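Local coordinates for pyridoxine 4-oxidase (Mesorhizobium loti, PDB 4HA6), which probably oxidises the 4'-hydroxymethyl group of pyridoxine to the aldehyde pyridoxal, using bound FAD and passing the electrons to molecular oxygen, at residues A387-Q390 / D394-R397; R400-S405 / D435-S440. One frame throughout, in Å; residues are numbered along the deposited sequence. Where two conformers were deposited one is given.

Contact 1. Residues A387-Q390 / D394-R397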
loop_
_atom_site.group_PDB
_atom_site.type_symbol
_atom_site.label_atom_id
_atom_site.label_comp_id
_atom_site.label_asym_id
_atom_site.label_seq_id
_atom_site.Cartn_x
_atom_site.Cartn_y
_atom_site.Cartn_z
ATOM N N ALA A 387 -14.199 -3.170 -7.575
ATOM C CA ALA A 387 -14.839 -2.438 -8.689
ATOM C C ALA A 387 -13.818 -1.954 -9.713
ATOM O O ALA A 387 -13.878 -0.812 -10.181
ATOM C CB ALA A 387 -15.668 -1.260 -8.173
ATOM N N TYR A 388 -12.884 -2.830 -10.069
ATOM C CA TYR A 388 -11.805 -2.444 -10.973
ATOM C C TYR A 388 -12.361 -1.982 -12.324
ATOM O O TYR A 388 -13.292 -2.592 -12.869
ATOM C CB TYR A 388 -10.841 -3.613 -11.197
ATOM C CG TYR A 388 -9.879 -3.951 -10.074
ATOM C CD1 TYR A 388 -9.572 -5.279 -9.799
ATOM C CD2 TYR A 388 -9.228 -2.958 -9.330
ATOM C CE1 TYR A 388 -8.674 -5.626 -8.817
ATOM C CE2 TYR A 388 -8.311 -3.304 -8.320
ATOM C CZ TYR A 388 -8.048 -4.648 -8.075
ATOM O OH TYR A 388 -7.160 -5.057 -7.102
ATOM N N LEU A 389 -11.780 -0.908 -12.855
ATOM C CA LEU A 389 -12.131 -0.387 -14.184
ATOM C C LEU A 389 -13.626 -0.141 -14.405
ATOM O O LEU A 389 -14.142 -0.434 -15.488
ATOM C CB LEU A 389 -11.610 -1.328 -15.277
ATOM C CG LEU A 389 -10.176 -1.118 -15.793
ATOM C CD1 LEU A 389 -9.322 -0.279 -14.841
ATOM C CD2 LEU A 389 -9.500 -2.452 -16.111
ATOM N N GLN A 390 -14.322 0.403 -13.410
ATOM C CA GLN A 390 -15.770 0.558 -13.565
ATOM C C GLN A 390 -16.171 1.933 -14.130
ATOM O O GLN A 390 -17.298 2.130 -14.585
ATOM C CB GLN A 390 -16.490 0.252 -12.250
ATOM C CG GLN A 390 -17.812 -0.527 -12.421
ATOM C CD GLN A 390 -17.620 -1.922 -13.027
ATOM O OE1 GLN A 390 -17.338 -2.886 -12.317
ATOM N NE2 GLN A 390 -17.774 -2.029 -14.344
ATOM N N ASP A 394 -11.352 5.819 -15.689
ATOM C CA ASP A 394 -10.342 4.785 -15.400
ATOM C C ASP A 394 -9.984 3.997 -16.663
ATOM O O ASP A 394 -8.826 3.655 -16.884
ATOM C CB ASP A 394 -10.845 3.804 -14.329
ATOM C CG ASP A 394 -10.834 4.396 -12.929
ATOM O OD1 ASP A 394 -10.473 5.586 -12.782
ATOM O OD2 ASP A 394 -11.206 3.676 -11.971
ATOM N N ARG A 395 -10.991 3.692 -17.480
ATOM C CA ARG A 395 -10.762 2.917 -18.692
ATOM C C ARG A 395 -10.024 3.746 -19.741
ATOM O O ARG A 395 -9.112 3.248 -20.408
ATOM C CB ARG A 395 -12.089 2.368 -19.243
ATOM C CG ARG A 395 -12.709 1.265 -18.366
ATOM C CD ARG A 395 -14.091 0.808 -18.865
ATOM N NE ARG A 395 -14.083 0.441 -20.282
ATOM C CZ ARG A 395 -14.781 -0.563 -20.804
ATOM N NH1 ARG A 395 -15.544 -1.324 -20.029
ATOM N NH2 ARG A 395 -14.710 -0.811 -22.102
ATOM N N GLU A 396 -10.413 5.014 -19.871
ATOM C CA GLU A 396 -9.809 5.917 -20.857
ATOM C C GLU A 396 -8.339 6.187 -20.524
ATOM O O GLU A 396 -7.463 6.065 -21.399
ATOM C CB GLU A 396 -10.613 7.229 -20.950
ATOM C CG GLU A 396 -10.163 8.222 -22.055
ATOM C CD GLU A 396 -8.946 9.067 -21.654
ATOM O OE1 GLU A 396 -8.715 9.244 -20.434
ATOM O OE2 GLU A 396 -8.221 9.565 -22.558
ATOM N N ARG A 397 -8.078 6.532 -19.260
ATOM C CA ARG A 397 -6.719 6.746 -18.760
ATOM C C ARG A 397 -5.794 5.522 -18.939
ATOM O O ARG A 397 -4.601 5.685 -19.221
ATOM C CB ARG A 397 -6.753 7.155 -17.281
ATOM C CG ARG A 397 -7.222 8.570 -17.026
ATOM C CD ARG A 397 -6.097 9.547 -17.349
ATOM N NE ARG A 397 -6.497 10.946 -17.217
ATOM C CZ ARG A 397 -6.716 11.759 -18.250
ATOM N NH1 ARG A 397 -6.579 11.314 -19.502
ATOM N NH2 ARG A 397 -7.067 13.019 -18.029
HETATM O O HOH W 1 -10.054 1.027 -11.737
#
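Arg-395, in the conformer described, lays the start of its side chain over Leu-389: CG lies 4.2 Å from Leu-389 CB, and CG and CD share the space in front of the leucine carbonyl, with Arg-395 CD 3.6 Å from Leu-389 O. No direct hydrogen bond crosses between the segments, so this part of the contact is methylene against methylene and methylene against a carbonyl oxygen. Placing CG anti to the carbonyl carbon (chi1 -70°) brings the aliphatic part beside the turn. The bend at chi3 (52°) turns the guanidinium off the line of the methylenes, and its NH2 bridges to Asp-434 of helix 430-440; a second deposited conformer makes the chain end less certain.

Asp-394 meets the turn from its CB and, through a water, from its carboxylate. CB stands 4.4 Å from Leu-389 CA and equally far from Leu-389 CD1. The water accepts from Leu-389 N at 2.8 Å and donates to Asp-394 OD2 at 2.9 Å, giving the buried amide a polar partner. Both carboxylate oxygens have further bonds, OD2 with the hydroxyl of Ser-367 and OD1 with the backbone N of Thr-366, which should limit rotation of the group and favour its charged form.

Residues 387-390 form a type II beta turn, whose closing bond from Gln-390 N to Ala-387 O is weak at 3.5 Å; Gln-390 N also bonds to Ser-367 OG, the hydroxyl that meets Asp-394. The contact joins this turn to the first part of the helix that follows it. The turn lies between strand 383-385 and helix 392-409; Leu-389 also packs on Val-441 of strand 441-443 and Leu-293 of strand 293-302, while Asp-394 touches Ile-362 of strand 355-362.

Contact 2. Residues R400-S405 / D435-S440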
loop_
_atom_site.group_PDB
_atom_site.type_symbol
_atom_site.label_atom_id
_atom_site.label_comp_id
_atom_site.label_asym_id
_atom_site.label_seq_id
_atom_site.Cartn_x
_atom_site.Cartn_y
_atom_site.Cartn_z
ATOM N N ARG A 400 -4.456 5.498 -22.255
ATOM C CA ARG A 400 -3.346 6.447 -22.308
ATOM C C ARG A 400 -2.085 5.802 -21.733
ATOM O O ARG A 400 -0.978 5.981 -22.272
ATOM C CB ARG A 400 -3.686 7.749 -21.574
ATOM C CG ARG A 400 -4.954 8.481 -22.073
ATOM C CD ARG A 400 -4.800 9.086 -23.478
ATOM N NE ARG A 400 -4.977 8.100 -24.549
ATOM C CZ ARG A 400 -6.159 7.657 -24.991
ATOM N NH1 ARG A 400 -7.296 8.103 -24.461
ATOM N NH2 ARG A 400 -6.207 6.755 -25.966
ATOM N N ALA A 401 -2.247 5.010 -20.669
ATOM C CA ALA A 401 -1.078 4.395 -20.018
ATOM C C ALA A 401 -0.450 3.355 -20.942
ATOM O O ALA A 401 0.778 3.346 -21.127
ATOM C CB ALA A 401 -1.450 3.764 -18.676
ATOM N N LEU A 402 -1.285 2.477 -21.509
ATOM C CA LEU A 402 -0.806 1.456 -22.454
ATOM C C LEU A 402 -0.133 2.148 -23.623
ATOM O O LEU A 402 0.900 1.692 -24.132
ATOM C CB LEU A 402 -1.968 0.647 -23.016
ATOM C CG LEU A 402 -1.797 -0.842 -23.369
ATOM C CD1 LEU A 402 -2.797 -1.261 -24.431
ATOM C CD2 LEU A 402 -0.370 -1.262 -23.747
ATOM N N GLU A 403 -0.728 3.243 -24.078
ATOM C CA GLU A 403 -0.134 3.940 -25.208
ATOM C C GLU A 403 1.199 4.544 -24.838
ATOM O O GLU A 403 2.111 4.576 -25.658
ATOM C CB GLU A 403 -1.087 4.990 -25.777
ATOM C CG GLU A 403 -2.239 4.341 -26.497
ATOM C CD GLU A 403 -3.171 5.334 -27.116
ATOM O OE1 GLU A 403 -3.242 6.481 -26.610
ATOM O OE2 GLU A 403 -3.832 4.956 -28.106
ATOM N N ALA A 404 1.322 5.018 -23.602
ATOM C CA ALA A 404 2.580 5.622 -23.193
ATOM C C ALA A 404 3.640 4.535 -23.122
ATOM O O ALA A 404 4.796 4.747 -23.509
ATOM C CB ALA A 404 2.435 6.328 -21.862
ATOM N N SER A 405 3.227 3.366 -22.636
ATOM C CA SER A 405 4.135 2.237 -22.449
ATOM C C SER A 405 4.722 1.763 -23.778
ATOM O O SER A 405 5.927 1.487 -23.890
ATOM C CB SER A 405 3.387 1.075 -21.783
ATOM O OG SER A 405 4.271 0.001 -21.530
ATOM N N ASP A 435 -10.058 -4.669 -24.046
ATOM C CA ASP A 435 -10.136 -6.104 -23.752
ATOM C C ASP A 435 -8.784 -6.632 -23.288
ATOM O O ASP A 435 -8.694 -7.378 -22.307
ATOM C CB ASP A 435 -10.616 -6.912 -24.968
ATOM C CG ASP A 435 -10.749 -8.401 -24.655
ATOM O OD1 ASP A 435 -11.594 -8.764 -23.803
ATOM O OD2 ASP A 435 -9.999 -9.214 -25.238
ATOM N N PHE A 436 -7.730 -6.245 -23.994
ATOM C CA PHE A 436 -6.394 -6.606 -23.555
ATOM C C PHE A 436 -6.105 -6.066 -22.154
ATOM O O PHE A 436 -5.582 -6.788 -21.292
ATOM C CB PHE A 436 -5.345 -6.087 -24.522
ATOM C CG PHE A 436 -3.951 -6.290 -24.026
ATOM C CD1 PHE A 436 -3.259 -5.246 -23.427
ATOM C CD2 PHE A 436 -3.340 -7.535 -24.129
ATOM C CE1 PHE A 436 -1.962 -5.434 -22.944
ATOM C CE2 PHE A 436 -2.045 -7.733 -23.660
ATOM C CZ PHE A 436 -1.356 -6.678 -23.061
ATOM N N ILE A 437 -6.428 -4.795 -21.921
ATOM C CA ILE A 437 -6.176 -4.191 -20.607
ATOM C C ILE A 437 -6.934 -4.949 -19.503
ATOM O O ILE A 437 -6.352 -5.297 -18.472
ATOM C CB ILE A 437 -6.520 -2.687 -20.614
ATOM C CG1 ILE A 437 -5.532 -1.930 -21.515
ATOM C CG2 ILE A 437 -6.500 -2.106 -19.203
ATOM C CD1 ILE A 437 -5.983 -0.492 -21.850
ATOM N N ALA A 438 -8.214 -5.236 -19.747
ATOM C CA ALA A 438 -9.067 -5.949 -18.789
ATOM C C ALA A 438 -8.523 -7.354 -18.468
ATOM O O ALA A 438 -8.657 -7.853 -17.343
ATOM C CB ALA A 438 -10.502 -6.041 -19.334
ATOM N N ARG A 439 -7.917 -7.984 -19.470
ATOM C CA ARG A 439 -7.355 -9.317 -19.313
ATOM C C ARG A 439 -6.001 -9.277 -18.614
ATOM O O ARG A 439 -5.604 -10.256 -17.950
ATOM C CB ARG A 439 -7.223 -9.999 -20.685
ATOM C CG ARG A 439 -8.505 -10.691 -21.189
ATOM C CD ARG A 439 -8.557 -10.802 -22.728
ATOM N NE ARG A 439 -7.300 -11.258 -23.325
ATOM C CZ ARG A 439 -6.743 -10.737 -24.424
ATOM N NH1 ARG A 439 -7.315 -9.728 -25.077
ATOM N NH2 ARG A 439 -5.596 -11.224 -24.879
ATOM N N SER A 440 -5.298 -8.150 -18.740
ATOM C CA SER A 440 -3.905 -8.051 -18.282
ATOM C C SER A 440 -3.700 -7.417 -16.896
ATOM O O SER A 440 -2.684 -7.687 -16.223
ATOM C CB SER A 440 -3.072 -7.283 -19.316
ATOM O OG SER A 440 -3.426 -5.914 -19.320
#
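The Phe-436 ring is approached obliquely by Leu-402 CD1, 4.1 Å from Phe-436 CD1, and has Ser-440 CB of its own helix over one face, 4.1 Å above the plane and offset toward the rim. The leucine and phenylalanine side chains cross at about a right angle. With CG anti to the backbone N, chi1 173° carries the ring out from its helix so that CD1 comes beside Leu-402 CD1, while the ring also meets Phe-347.

Two other flat groups lie within single helices. The guanidinium of Arg-400 has the carboxylate of Glu-403 at its edge: NE and NH2 both hold Glu-403 OE1, 3.1 Å from NE, with that oxygen in the guanidinium plane. Seen from the glutamate, both nitrogens come from above the same face of the carboxylate. Arg-439 likewise has Asp-435 at its edge, its NH1 2.7 Å from Asp-435 OD2 and the oxygen tilted 24° from the guanidinium plane.

Leu-402 is the single residue of 400-405 that touches the other segment. Besides Phe-436, its CD1 meets Ile-437, 4.1 Å from CG1 and 4.2 Å from CD1. The closest CA pair, Leu-402 and Ile-437, is 8.0 Å apart, so the helices meet here through side chains. Phe-360 of strand 355-362 is touched by Leu-402, Phe-436 and Ser-440 alike.

Since no hydrogen bond spans the segments and all three touching residues are buried and apolar, the contact rests on van der Waals packing and exclusion of water; both salt bridges stay within one segment, and the charged tie between these helices, Arg-395 to Asp-434, lies outside them.

How the contacts relate
Contact 1 precedes contact 2 along the chain, their centres about 11 Å apart. Helix 392-409 serves both: its early residues 394-397 meet the preceding turn, and residues 400-405 meet helix 430-440. Arg-395 of contact 1 also reaches Asp-434, just before 435-440, so the two helices meet by charge at one point and by apolar packing further on. A salt bridge between Glu-396 and Arg-400 connects the two parts of the shared helix. Strand 355-362 is touched from both contacts, at Ile-362 and Phe-360. Away from the annotated sites, both are structural packing: one helix is fixed against the turn that leads into it, the antiparallel sheet and helix 430-440.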